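Local coordinates for protein EccE5 (Mycobacterium xenopi RIVM700367, PDB 7B9F) that probably forms part of the membrane-embedded ESX-5 type VII secretion machinery as its EccE component, at residues A[103-107]-A[243-247]; A[116-120]-A[239-244]; A[152-156]-A[212-216]; A[159-165]-A[197-203]; A[307-313]-A[327-332]. One frame throughout, in Å; residues are numbered along the deposited sequence.

Contact 1: A[103-107]-A[243-247]; sequences DVVGI and PLTSS
Pro243 meets the 103-107 segment with its ring. CB and CG approach the isopropyl group of Val105 with the two side chains crossing at about a right angle, and the nearest pair is Pro243 CB to Val105 CG2 at 3.9 Å. The bond from CA to CB of Val105 leads away from Pro243, yet its CG1, anti to the backbone N (chi1 -175°), also comes to 4.0 Å from Pro243 CB. The ring touches the main chain as well: Pro243 CG is 3.5 Å from Val104 O and 4.2 Å from Asp103 CB. Thr227 of helix 219-234 touches both Val105 and Pro243.

Leu244 contributes its carbonyl. Gly106 N donates to Leu244 O at 2.7 Å with a bent N-H...O angle of 135°, the one hydrogen bond joining the segments, while the leucine side chain turns off toward strand 113-119.

Thr245 passes close with its backbone, and its own N is held by Glu248. The closest pair of CA atoms is Gly106 and Ser246, 4.4 Å apart, an approach made easier by the missing side chain of the glycine. Ser246 N is bonded to His96.

The case illustrates how a chain leaves a sheet: strand 241-243 ends beside strand 105-109, a single backbone bond marks the exit, Thr245 occupies the N-cap position without a side-chain capping bond, and helix 246-257 begins, a strand-to-helix junction at the border of an antiparallel sheet.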
# COMPACT_ATOMS: atom_id res chain seq x y z
N ASP A 103 -19.50 14.66 34.40
CA ASP A 103 -20.63 14.16 35.17
C ASP A 103 -20.86 12.67 34.93
O ASP A 103 -20.47 12.12 33.90
CB ASP A 103 -21.91 14.93 34.82
CG ASP A 103 -21.87 16.36 35.31
OD1 ASP A 103 -21.19 16.61 36.34
OD2 ASP A 103 -22.50 17.23 34.68
N VAL A 104 -21.49 12.04 35.91
CA VAL A 104 -21.84 10.63 35.81
C VAL A 104 -23.05 10.46 34.90
O VAL A 104 -23.98 11.28 34.90
CB VAL A 104 -22.09 10.04 37.21
CG1 VAL A 104 -23.24 10.72 37.92
CG2 VAL A 104 -22.32 8.54 37.13
N VAL A 105 -23.02 9.43 34.06
CA VAL A 105 -24.08 9.14 33.10
C VAL A 105 -24.67 7.79 33.43
O VAL A 105 -23.94 6.81 33.60
CB VAL A 105 -23.55 9.17 31.66
CG1 VAL A 105 -24.69 8.99 30.68
CG2 VAL A 105 -22.81 10.46 31.39
N GLY A 106 -26.00 7.73 33.53
CA GLY A 106 -26.67 6.46 33.75
C GLY A 106 -26.91 5.74 32.44
O GLY A 106 -27.35 6.34 31.46
N ILE A 107 -26.62 4.44 32.43
CA ILE A 107 -26.80 3.60 31.26
C ILE A 107 -27.74 2.47 31.64
O ILE A 107 -27.61 1.91 32.73
CB ILE A 107 -25.47 3.01 30.75
CG1 ILE A 107 -24.33 4.02 30.85
CG2 ILE A 107 -25.62 2.53 29.33
CD1 ILE A 107 -24.40 5.15 29.89
N PRO A 243 -27.01 14.70 32.20
CA PRO A 243 -27.35 13.29 32.03
C PRO A 243 -27.98 12.70 33.28
O PRO A 243 -27.71 13.13 34.41
CB PRO A 243 -25.99 12.64 31.73
CG PRO A 243 -25.03 13.50 32.41
CD PRO A 243 -25.56 14.90 32.30
N LEU A 244 -28.83 11.71 33.07
CA LEU A 244 -29.61 11.12 34.15
C LEU A 244 -28.75 10.17 34.98
O LEU A 244 -28.01 9.35 34.44
CB LEU A 244 -30.80 10.37 33.57
CG LEU A 244 -32.18 10.98 33.28
CD1 LEU A 244 -33.03 11.18 34.50
CD2 LEU A 244 -32.05 12.29 32.59
N THR A 245 -28.86 10.29 36.30
CA THR A 245 -28.37 9.27 37.21
C THR A 245 -29.23 8.02 37.07
O THR A 245 -30.39 8.09 36.67
CB THR A 245 -28.40 9.82 38.64
OG1 THR A 245 -27.80 11.13 38.65
CG2 THR A 245 -27.64 8.95 39.60
N SER A 246 -28.66 6.85 37.38
CA SER A 246 -29.34 5.58 37.12
C SER A 246 -30.63 5.42 37.93
O SER A 246 -31.59 4.83 37.44
CB SER A 246 -28.41 4.41 37.39
OG SER A 246 -28.91 3.22 36.81
N SER A 247 -30.66 5.91 39.17
CA SER A 247 -31.89 5.84 39.95
C SER A 247 -32.97 6.74 39.37
O SER A 247 -34.14 6.35 39.26
CB SER A 247 -31.60 6.23 41.40
OG SER A 247 -30.91 7.46 41.47

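Contact 2: A[116-120]-A[239-244]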
# COMPACT_ATOMS: atom_id res chain seq x y z
N ALA A 116 -30.89 8.74 29.01
CA ALA A 116 -31.77 9.90 29.00
C ALA A 116 -31.02 11.15 29.43
O ALA A 116 -30.11 11.09 30.26
CB ALA A 116 -32.98 9.68 29.90
N VAL A 117 -31.41 12.28 28.84
CA VAL A 117 -30.91 13.60 29.20
C VAL A 117 -32.10 14.47 29.56
O VAL A 117 -33.00 14.66 28.73
CB VAL A 117 -30.12 14.24 28.05
CG1 VAL A 117 -29.69 15.64 28.43
CG2 VAL A 117 -28.95 13.39 27.67
N VAL A 118 -32.10 15.00 30.76
CA VAL A 118 -33.19 15.86 31.19
C VAL A 118 -32.86 17.29 30.79
O VAL A 118 -31.69 17.68 30.71
CB VAL A 118 -33.41 15.72 32.72
CG1 VAL A 118 -32.17 16.13 33.48
CG2 VAL A 118 -34.64 16.48 33.19
N THR A 119 -33.89 18.08 30.49
CA THR A 119 -33.69 19.48 30.19
C THR A 119 -34.87 20.28 30.71
O THR A 119 -35.98 19.75 30.84
CB THR A 119 -33.47 19.71 28.69
OG1 THR A 119 -33.06 21.07 28.47
CG2 THR A 119 -34.72 19.42 27.91
N VAL A 120 -34.62 21.54 31.05
CA VAL A 120 -35.66 22.39 31.60
C VAL A 120 -36.24 23.28 30.50
O VAL A 120 -35.71 24.35 30.20
CB VAL A 120 -35.12 23.23 32.77
CG1 VAL A 120 -36.22 24.08 33.38
CG2 VAL A 120 -34.51 22.32 33.81
N TRP A 239 -32.15 26.95 29.15
CA TRP A 239 -32.38 25.56 29.53
C TRP A 239 -31.08 24.91 29.97
O TRP A 239 -30.06 25.01 29.28
CB TRP A 239 -33.07 24.83 28.38
CG TRP A 239 -32.48 25.06 27.04
CD1 TRP A 239 -31.24 24.71 26.61
CD2 TRP A 239 -33.07 25.79 25.98
NE1 TRP A 239 -31.05 25.12 25.33
CE2 TRP A 239 -32.16 25.80 24.91
CE3 TRP A 239 -34.31 26.42 25.81
CZ2 TRP A 239 -32.43 26.42 23.70
CZ3 TRP A 239 -34.58 27.03 24.61
CH2 TRP A 239 -33.65 27.03 23.56
N THR A 240 -31.10 24.32 31.15
CA THR A 240 -29.99 23.53 31.65
C THR A 240 -30.24 22.07 31.32
O THR A 240 -31.39 21.61 31.30
CB THR A 240 -29.83 23.71 33.15
OG1 THR A 240 -30.95 23.10 33.82
CG2 THR A 240 -29.81 25.18 33.49
N ALA A 241 -29.16 21.33 31.08
CA ALA A 241 -29.28 19.93 30.73
C ALA A 241 -28.19 19.14 31.44
O ALA A 241 -27.08 19.63 31.63
CB ALA A 241 -29.17 19.72 29.22
N ARG A 242 -28.52 17.92 31.82
CA ARG A 242 -27.58 17.06 32.52
C ARG A 242 -27.97 15.61 32.27
O ARG A 242 -29.16 15.31 32.13
CB ARG A 242 -27.55 17.37 34.02
CG ARG A 242 -28.91 17.32 34.67
CD ARG A 242 -28.80 17.51 36.16
NE ARG A 242 -28.42 16.27 36.82
CZ ARG A 242 -29.28 15.34 37.22
NH1 ARG A 242 -28.84 14.25 37.82
NH2 ARG A 242 -30.58 15.50 37.01
N PRO A 243 -27.01 14.70 32.20
CA PRO A 243 -27.35 13.29 32.03
C PRO A 243 -27.98 12.70 33.28
O PRO A 243 -27.71 13.13 34.41
CB PRO A 243 -25.99 12.64 31.73
CG PRO A 243 -25.03 13.50 32.41
CD PRO A 243 -25.56 14.90 32.30
N LEU A 244 -28.83 11.71 33.07
CA LEU A 244 -29.61 11.12 34.15
C LEU A 244 -28.75 10.17 34.98
O LEU A 244 -28.01 9.35 34.44
CB LEU A 244 -30.80 10.37 33.57
CG LEU A 244 -32.18 10.98 33.28
CD1 LEU A 244 -33.03 11.18 34.50
CD2 LEU A 244 -32.05 12.29 32.59
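Trp239 and Arg242 bring the flat groups to strand 116-119, and neither stacks on it. The Trp239 side chain starts out beside that of Thr119, but its indole leads away and contact is made through the stem: Trp239 CB is 3.2 Å from Val120 O and 3.8 Å from Thr119 OG1. Arg242 runs beside Val118, with CG 3.7 Å from Val118 CG1. That methyl sits between the backbone N and the carbonyl carbon of Val118 (chi1 61°), which turns it onto the arginine chain; the guanidinium itself is paired through NH1 with Glu248.

Short strand 241-243 pairs antiparallel with strand 113-119, which also pairs with strand 196-204 in the antiparallel sheet. Val118 and Arg242 form the hydrogen-bonded pair: Val118 N reaches Arg242 O at 3.3 Å, while the return bond is weak. Val117-Pro243 and Thr119-Ala241 flank it as non-hydrogen-bonded pairs, their side chains on the face that helix 219-234 covers through Thr227 and Leu234. Thr240 O receives Val120 N at 3.2 Å and, weakly, the hydroxyl of Thr119. At the far end Leu244 N donates to Ala116 O at 3.1 Å, and Leu244 CG packs on Ala116 CB at 3.7 Å, with CD2 reaching on to Val118.

Contact 3: A[152-156]-A[212-216]; sequences QFDVR and AVAAR
Asp154 and Arg216 approach from opposite directions and meet end-on. Both terminal nitrogens of the arginine converge on one carboxylate oxygen: Asp154 OD2 accepts from Arg216 NH1 at 2.8 Å and from Arg216 NH2 at 2.9 Å. OD2 lies practically within the guanidinium plane, yet the carboxylate is rotated 67° against that plane. NH2 uses the syn lone pair of OD2; with the planes so turned, NH1 meets the syn side 33° out of the carboxylate plane, and Asp154 OD1 gains only a weak bond from NH2. This is a salt bridge forked onto one atom, distinct from the coplanar bidentate pair. The aspartate CG lies between its backbone N and carbonyl carbon (chi1 62°), which turns the carboxylate toward Arg216, and a chain extended from CG to NE carries the arginine head across.

Two small apolar groups lie against the pair. Ala212 CB packs on Asp154 CG at 3.7 Å and on Val155 CG1 at 4.0 Å, and the same valine methyl lies over one face of the guanidinium, 4.5 Å from Arg216 CZ. Arg216 NE has another charged partner, an acidic side chain of another protein chain, so Arg216 joins this contact to a neighbouring protein.

Within the fold, the loop leading to strand 159-166 is thereby joined to helix 210-214 and the residues that follow it, while Thr222 of helix 219-234 touches both Val155 and Arg216.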
# COMPACT_ATOMS: atom_id res chain seq x y z
N GLN A 152 -22.69 12.18 15.26
CA GLN A 152 -21.48 12.81 15.76
C GLN A 152 -20.31 12.38 14.88
O GLN A 152 -20.51 11.89 13.77
CB GLN A 152 -21.30 12.48 17.23
CG GLN A 152 -22.53 12.79 18.03
CD GLN A 152 -22.28 12.81 19.51
OE1 GLN A 152 -21.15 12.68 19.95
NE2 GLN A 152 -23.34 12.98 20.29
N PHE A 153 -19.09 12.58 15.37
CA PHE A 153 -17.92 12.45 14.50
C PHE A 153 -17.74 11.03 13.99
O PHE A 153 -17.46 10.82 12.81
CB PHE A 153 -16.67 12.90 15.26
CG PHE A 153 -16.78 14.27 15.81
CD1 PHE A 153 -16.80 15.36 14.97
CD2 PHE A 153 -16.87 14.47 17.17
CE1 PHE A 153 -16.91 16.63 15.49
CE2 PHE A 153 -16.97 15.73 17.69
CZ PHE A 153 -16.99 16.82 16.84
N ASP A 154 -17.91 10.04 14.86
CA ASP A 154 -17.77 8.66 14.42
C ASP A 154 -18.85 7.74 14.97
O ASP A 154 -19.02 6.62 14.48
CB ASP A 154 -16.36 8.17 14.77
CG ASP A 154 -16.08 8.17 16.27
OD1 ASP A 154 -16.95 8.59 17.06
OD2 ASP A 154 -14.97 7.76 16.65
N VAL A 155 -19.59 8.19 15.98
CA VAL A 155 -20.67 7.38 16.53
C VAL A 155 -21.96 7.68 15.77
O VAL A 155 -22.17 8.78 15.26
CB VAL A 155 -20.82 7.62 18.04
CG1 VAL A 155 -19.55 7.23 18.74
CG2 VAL A 155 -21.16 9.04 18.32
N ARG A 156 -22.82 6.67 15.69
CA ARG A 156 -24.05 6.73 14.90
C ARG A 156 -25.19 6.29 15.81
O ARG A 156 -25.41 5.09 15.99
CB ARG A 156 -23.96 5.85 13.67
CG ARG A 156 -22.89 6.24 12.68
CD ARG A 156 -23.24 7.51 11.94
NE ARG A 156 -22.16 7.97 11.08
CZ ARG A 156 -21.46 9.08 11.29
NH1 ARG A 156 -21.73 9.86 12.33
NH2 ARG A 156 -20.49 9.42 10.45
N ALA A 212 -15.98 2.72 16.00
CA ALA A 212 -15.89 3.80 16.98
C ALA A 212 -15.66 3.27 18.38
O ALA A 212 -14.98 3.92 19.19
CB ALA A 212 -17.15 4.66 16.93
N VAL A 213 -16.25 2.12 18.71
CA VAL A 213 -16.08 1.56 20.04
C VAL A 213 -14.67 1.00 20.21
O VAL A 213 -14.04 1.19 21.25
CB VAL A 213 -17.15 0.49 20.31
CG1 VAL A 213 -16.89 -0.22 21.60
CG2 VAL A 213 -18.51 1.14 20.37
N ALA A 214 -14.15 0.35 19.17
CA ALA A 214 -12.85 -0.32 19.25
C ALA A 214 -11.71 0.64 19.53
O ALA A 214 -10.67 0.22 20.04
CB ALA A 214 -12.57 -1.09 17.97
N ALA A 215 -11.87 1.92 19.22
CA ALA A 215 -10.85 2.90 19.54
C ALA A 215 -10.98 3.45 20.95
O ALA A 215 -10.06 4.12 21.42
CB ALA A 215 -10.90 4.06 18.54
N ARG A 216 -12.08 3.17 21.63
CA ARG A 216 -12.35 3.75 22.93
C ARG A 216 -12.12 2.73 24.03
O ARG A 216 -11.97 1.54 23.79
CB ARG A 216 -13.77 4.30 22.97
CG ARG A 216 -13.89 5.52 22.11
CD ARG A 216 -15.29 6.01 21.91
NE ARG A 216 -15.29 7.30 21.23
CZ ARG A 216 -15.22 7.45 19.91
NH1 ARG A 216 -15.15 6.39 19.12
NH2 ARG A 216 -15.22 8.66 19.38

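Contact 4: A[159-165]-A[197-203]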
# COMPACT_ATOMS: atom_id res chain seq x y z
N ALA A 159 -31.55 6.43 17.39
CA ALA A 159 -32.75 7.23 17.48
C ALA A 159 -32.58 8.29 18.56
O ALA A 159 -31.85 8.10 19.53
CB ALA A 159 -33.98 6.37 17.78
N ILE A 160 -33.27 9.40 18.37
CA ILE A 160 -33.36 10.46 19.36
C ILE A 160 -34.84 10.66 19.62
O ILE A 160 -35.59 10.99 18.70
CB ILE A 160 -32.74 11.77 18.86
CG1 ILE A 160 -31.28 11.57 18.48
CG2 ILE A 160 -32.84 12.82 19.94
CD1 ILE A 160 -30.45 11.13 19.57
N ASP A 161 -35.27 10.47 20.86
CA ASP A 161 -36.67 10.68 21.19
C ASP A 161 -36.80 11.88 22.12
O ASP A 161 -36.27 11.86 23.23
CB ASP A 161 -37.29 9.44 21.83
CG ASP A 161 -37.38 8.28 20.87
OD1 ASP A 161 -37.31 8.51 19.65
OD2 ASP A 161 -37.52 7.13 21.34
N ILE A 162 -37.50 12.91 21.66
CA ILE A 162 -37.92 13.98 22.55
C ILE A 162 -39.13 13.47 23.32
O ILE A 162 -40.13 13.08 22.72
CB ILE A 162 -38.27 15.25 21.78
CG1 ILE A 162 -37.06 15.86 21.07
CG2 ILE A 162 -38.86 16.28 22.72
CD1 ILE A 162 -36.84 15.37 19.66
N VAL A 163 -39.04 13.47 24.65
CA VAL A 163 -40.15 13.01 25.49
C VAL A 163 -40.53 14.14 26.42
O VAL A 163 -39.68 14.69 27.13
CB VAL A 163 -39.78 11.76 26.29
CG1 VAL A 163 -40.96 11.33 27.13
CG2 VAL A 163 -39.38 10.64 25.36
N SER A 164 -41.81 14.50 26.42
CA SER A 164 -42.34 15.51 27.32
C SER A 164 -43.66 15.01 27.88
O SER A 164 -44.47 14.44 27.14
CB SER A 164 -42.53 16.84 26.61
OG SER A 164 -43.09 16.65 25.33
N VAL A 165 -43.89 15.24 29.17
CA VAL A 165 -45.06 14.70 29.85
C VAL A 165 -45.75 15.83 30.59
O VAL A 165 -45.12 16.83 30.94
CB VAL A 165 -44.65 13.54 30.80
CG1 VAL A 165 -43.78 14.05 31.93
CG2 VAL A 165 -45.86 12.75 31.30
N HIS A 197 -42.26 17.88 32.58
CA HIS A 197 -40.89 17.39 32.49
C HIS A 197 -40.56 17.07 31.04
O HIS A 197 -41.42 16.65 30.27
CB HIS A 197 -40.69 16.15 33.35
CG HIS A 197 -41.01 16.36 34.79
ND1 HIS A 197 -41.59 15.38 35.57
CD2 HIS A 197 -40.82 17.43 35.60
CE1 HIS A 197 -41.74 15.84 36.80
NE2 HIS A 197 -41.28 17.08 36.85
N THR A 198 -39.30 17.25 30.69
CA THR A 198 -38.86 17.02 29.32
C THR A 198 -37.55 16.25 29.35
O THR A 198 -36.63 16.61 30.09
CB THR A 198 -38.67 18.35 28.58
OG1 THR A 198 -39.94 18.99 28.43
CG2 THR A 198 -38.09 18.12 27.21
N TRP A 199 -37.47 15.19 28.56
CA TRP A 199 -36.25 14.41 28.46
C TRP A 199 -35.92 14.10 27.00
O TRP A 199 -36.81 13.93 26.17
CB TRP A 199 -36.33 13.09 29.23
CG TRP A 199 -36.75 13.22 30.64
CD1 TRP A 199 -35.97 13.53 31.70
CD2 TRP A 199 -38.05 12.96 31.16
NE1 TRP A 199 -36.71 13.52 32.85
CE2 TRP A 199 -37.99 13.17 32.55
CE3 TRP A 199 -39.27 12.59 30.58
CZ2 TRP A 199 -39.10 13.01 33.37
CZ3 TRP A 199 -40.36 12.44 31.40
CH2 TRP A 199 -40.27 12.65 32.78
N LEU A 200 -34.63 14.03 26.73
CA LEU A 200 -34.09 13.47 25.50
C LEU A 200 -33.51 12.11 25.83
O LEU A 200 -32.62 12.02 26.68
CB LEU A 200 -33.00 14.37 24.92
CG LEU A 200 -33.30 15.58 24.05
CD1 LEU A 200 -33.96 15.13 22.77
CD2 LEU A 200 -34.14 16.62 24.76
N VAL A 201 -33.97 11.06 25.17
CA VAL A 201 -33.47 9.71 25.43
C VAL A 201 -32.71 9.23 24.20
O VAL A 201 -33.09 9.53 23.06
CB VAL A 201 -34.58 8.73 25.85
CG1 VAL A 201 -35.36 9.31 27.01
CG2 VAL A 201 -35.50 8.38 24.71
N LEU A 202 -31.60 8.55 24.44
CA LEU A 202 -30.61 8.24 23.42
C LEU A 202 -30.60 6.74 23.19
O LEU A 202 -30.58 5.97 24.15
CB LEU A 202 -29.23 8.70 23.89
CG LEU A 202 -28.99 10.19 24.10
CD1 LEU A 202 -27.62 10.43 24.68
CD2 LEU A 202 -29.17 11.00 22.87
N ARG A 203 -30.60 6.31 21.94
CA ARG A 203 -30.44 4.90 21.62
C ARG A 203 -29.21 4.66 20.76
O ARG A 203 -28.97 5.39 19.79
CB ARG A 203 -31.68 4.34 20.93
CG ARG A 203 -32.87 4.19 21.84
CD ARG A 203 -34.02 3.46 21.16
NE ARG A 203 -35.12 3.22 22.08
CZ ARG A 203 -36.01 4.14 22.46
NH1 ARG A 203 -35.94 5.37 21.99
NH2 ARG A 203 -36.97 3.81 23.30
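Asp161 pairs with Val201, and Val163 with Trp199, through two-way backbone hydrogen bonds. Asp161 N to Val201 O measures 3.2 Å and is almost straight at 176°; its counterpart from Val201 N to Asp161 O is 3.1 Å. Val165 N continues the pattern to His197 O, while the bond from His197 N is weak.

The charged interaction belongs to Asp161 and Arg203, on the same face; Arg203 stands two residues beyond Val201, the cross-strand partner of Asp161. Extended from CG to NE, Arg203 reaches across that face, and NH1 forms a salt bridge with Asp161 OD2 whose modelled length is too short to be taken literally. The oxygen lies at the guanidinium edge, the two flat groups turned 54° apart. Asp161 OD1 is taken by Arg315 of strand 310-319, so two arginines share one buried carboxylate, which would be expected to favour its charged form.

Aromatic packing follows on this face. Val163 CG1 comes to the edge of the Trp199 indole, 4.0 Å from CE3. Val165 CG1, set between its backbone N and carbonyl carbon (chi1 65°), is thereby turned to Trp199 CZ3 at 3.8 Å. His197 CB lies over one ring face near the rim, and helix 246-257 touches the indole through Met252, Thr255 and Val256.

Aliphatic contacts occupy the other face. Leu200 CD1 touches both Ile162 CG1 (3.6 Å) and Ile160 CG2 (3.8 Å), and Ile160 CD1 lies 3.5 Å from Leu202 CD2.

Flanked by strands 113-119 and 310-319, this is a central antiparallel pair of the sheet, with helix 246-257 packed on its Trp199 face.

Contact 5: A[307-313]-A[327-332]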
# COMPACT_ATOMS: atom_id res chain seq x y z
N THR A 307 -56.82 17.14 30.27
CA THR A 307 -56.34 15.82 30.66
C THR A 307 -55.97 15.84 32.14
O THR A 307 -55.88 16.89 32.77
CB THR A 307 -55.12 15.39 29.85
OG1 THR A 307 -54.84 14.02 30.13
CG2 THR A 307 -53.92 16.24 30.22
N GLU A 308 -55.80 14.63 32.67
CA GLU A 308 -55.13 14.43 33.94
C GLU A 308 -53.67 14.06 33.76
O GLU A 308 -52.88 14.19 34.70
CB GLU A 308 -55.84 13.33 34.74
CG GLU A 308 -57.25 13.68 35.17
CD GLU A 308 -57.30 14.80 36.18
OE1 GLU A 308 -56.35 14.90 36.99
OE2 GLU A 308 -58.28 15.57 36.17
N ALA A 309 -53.30 13.60 32.56
CA ALA A 309 -51.92 13.32 32.18
C ALA A 309 -51.85 13.27 30.66
O ALA A 309 -52.84 12.95 29.99
CB ALA A 309 -51.40 12.01 32.78
N THR A 310 -50.68 13.60 30.11
CA THR A 310 -50.48 13.58 28.67
C THR A 310 -48.99 13.48 28.38
O THR A 310 -48.17 14.09 29.06
CB THR A 310 -51.09 14.82 28.00
OG1 THR A 310 -50.82 14.79 26.60
CG2 THR A 310 -50.58 16.10 28.62
N ALA A 311 -48.65 12.67 27.37
CA ALA A 311 -47.26 12.43 27.02
C ALA A 311 -47.08 12.65 25.53
O ALA A 311 -47.65 11.93 24.71
CB ALA A 311 -46.84 11.01 27.39
N VAL A 312 -46.27 13.64 25.18
CA VAL A 312 -45.97 13.97 23.80
C VAL A 312 -44.57 13.51 23.48
O VAL A 312 -43.62 13.81 24.22
CB VAL A 312 -46.10 15.48 23.56
CG1 VAL A 312 -46.04 15.79 22.09
CG2 VAL A 312 -47.38 16.00 24.18
N THR A 313 -44.41 12.78 22.38
CA THR A 313 -43.09 12.31 22.01
C THR A 313 -42.86 12.40 20.52
O THR A 313 -43.76 12.16 19.71
CB THR A 313 -42.85 10.89 22.52
OG1 THR A 313 -41.53 10.46 22.15
CG2 THR A 313 -43.87 9.94 21.99
N ALA A 327 -43.88 11.34 15.07
CA ALA A 327 -44.31 11.71 16.40
C ALA A 327 -45.65 11.06 16.72
O ALA A 327 -46.39 10.63 15.83
CB ALA A 327 -44.43 13.22 16.56
N TRP A 328 -45.95 10.98 18.02
CA TRP A 328 -47.24 10.51 18.50
C TRP A 328 -47.45 11.03 19.91
O TRP A 328 -46.52 11.51 20.56
CB TRP A 328 -47.34 8.98 18.45
CG TRP A 328 -46.38 8.25 19.33
CD1 TRP A 328 -46.61 7.77 20.58
CD2 TRP A 328 -45.04 7.87 18.99
NE1 TRP A 328 -45.50 7.13 21.05
CE2 TRP A 328 -44.52 7.17 20.09
CE3 TRP A 328 -44.24 8.05 17.87
CZ2 TRP A 328 -43.23 6.67 20.11
CZ3 TRP A 328 -42.96 7.55 17.88
CH2 TRP A 328 -42.46 6.87 19.00
N VAL A 329 -48.69 10.91 20.38
CA VAL A 329 -49.09 11.44 21.68
C VAL A 329 -50.16 10.54 22.27
O VAL A 329 -50.95 9.93 21.54
CB VAL A 329 -49.56 12.91 21.55
CG1 VAL A 329 -50.76 13.00 20.63
CG2 VAL A 329 -49.88 13.53 22.90
N ARG A 330 -50.17 10.43 23.59
CA ARG A 330 -51.24 9.75 24.31
C ARG A 330 -51.65 10.60 25.51
O ARG A 330 -50.86 11.39 26.03
CB ARG A 330 -50.81 8.36 24.76
CG ARG A 330 -49.61 8.36 25.67
CD ARG A 330 -49.35 7.00 26.27
NE ARG A 330 -48.12 7.01 27.06
CZ ARG A 330 -48.07 7.36 28.34
NH1 ARG A 330 -49.17 7.73 28.97
NH2 ARG A 330 -46.91 7.35 28.98
N TYR A 331 -52.90 10.43 25.94
CA TYR A 331 -53.50 11.23 27.00
C TYR A 331 -53.95 10.33 28.14
O TYR A 331 -54.23 9.14 27.94
CB TYR A 331 -54.69 12.04 26.48
CG TYR A 331 -54.36 12.97 25.35
CD1 TYR A 331 -53.83 14.23 25.59
CD2 TYR A 331 -54.58 12.61 24.04
CE1 TYR A 331 -53.53 15.09 24.56
CE2 TYR A 331 -54.29 13.46 23.00
CZ TYR A 331 -53.77 14.70 23.27
OH TYR A 331 -53.47 15.55 22.23
N HIS A 332 -54.03 10.92 29.33
CA HIS A 332 -54.38 10.23 30.58
C HIS A 332 -53.52 9.00 30.84
O HIS A 332 -52.32 8.99 30.55
CB HIS A 332 -55.86 9.83 30.58
CG HIS A 332 -56.80 10.97 30.79
ND1 HIS A 332 -57.47 11.16 31.98
CD2 HIS A 332 -57.20 11.96 29.97
CE1 HIS A 332 -58.24 12.23 31.88
NE2 HIS A 332 -58.09 12.74 30.67
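Thr313 lays a methyl group on the indole of Trp328: CG2 stands 3.5 Å from the centroid of the five-membered ring and only 18° off the ring normal, a CH-pi contact across a hydrogen-bonded pair. With OG1 turned opposite the backbone N (chi1 -180°), CG2 falls between N and the carbonyl carbon, facing the indole, and the hydroxyl bonds to Ile162 O of the adjoining strand. The setting is a beta hairpin, strands 310-319 and 322-331, here at its open end.

Two-way backbone bonds fix the register at Thr313-Trp328 and at Ala311-Arg330; Ala311 N reaches Arg330 O at 2.9 Å, and Trp328 N reaches Thr313 O at 3.0 Å. Arg330 O may also take a weak bond from Thr310 OG1. The Ala311-Arg330 pair is similar to the first: Ala311 CB lies over the centre of one guanidinium face, 4.0 Å from Arg330 CZ, while Arg330 NH2 bonds to Val256 O and so ties the hairpin to helix 246-257.

Thr310 and Tyr331 lie on the other face, side by side, with Thr310 CB 3.7 Å from Tyr331 CD1. The phenol hydroxyl extends to Leu302 O at helix 298-302. Beyond the strands, Glu308 N lies over one face of the His332 ring, toward the rim, 3.5 Å from His332 CE1. Thr307 OG1 and Ala309 O are modelled too close together, so their bonds to His332 N are doubtful.

On the Thr310 face, next to Leu302, Val312 CG2 meets Val329 CG2 at 3.7 Å, the two valines pointing the same way.

Four of the five contacts follow one antiparallel sheet. Contacts 1 and 2 share Pro243 and Leu244, and their centres lie 10 Å apart. Contact 2 joins contact 4 directly, Thr119 N lying 3.1 Å from Thr198 O, and Leu244 CD2 also packs on Trp199 CD1 at 4.2 Å. On the other side of contact 4, Ser164 O probably accepts from Val312 N at 2.8 Å, bringing in the hairpin of contact 5. Contact 3 lies off the sheet: its centre is about 35 Å from that of contact 5, on opposite sides of the chain's centre. Contact 3 also meets other protein chains, whereas none touches the segments of contacts 2, 4 and 5.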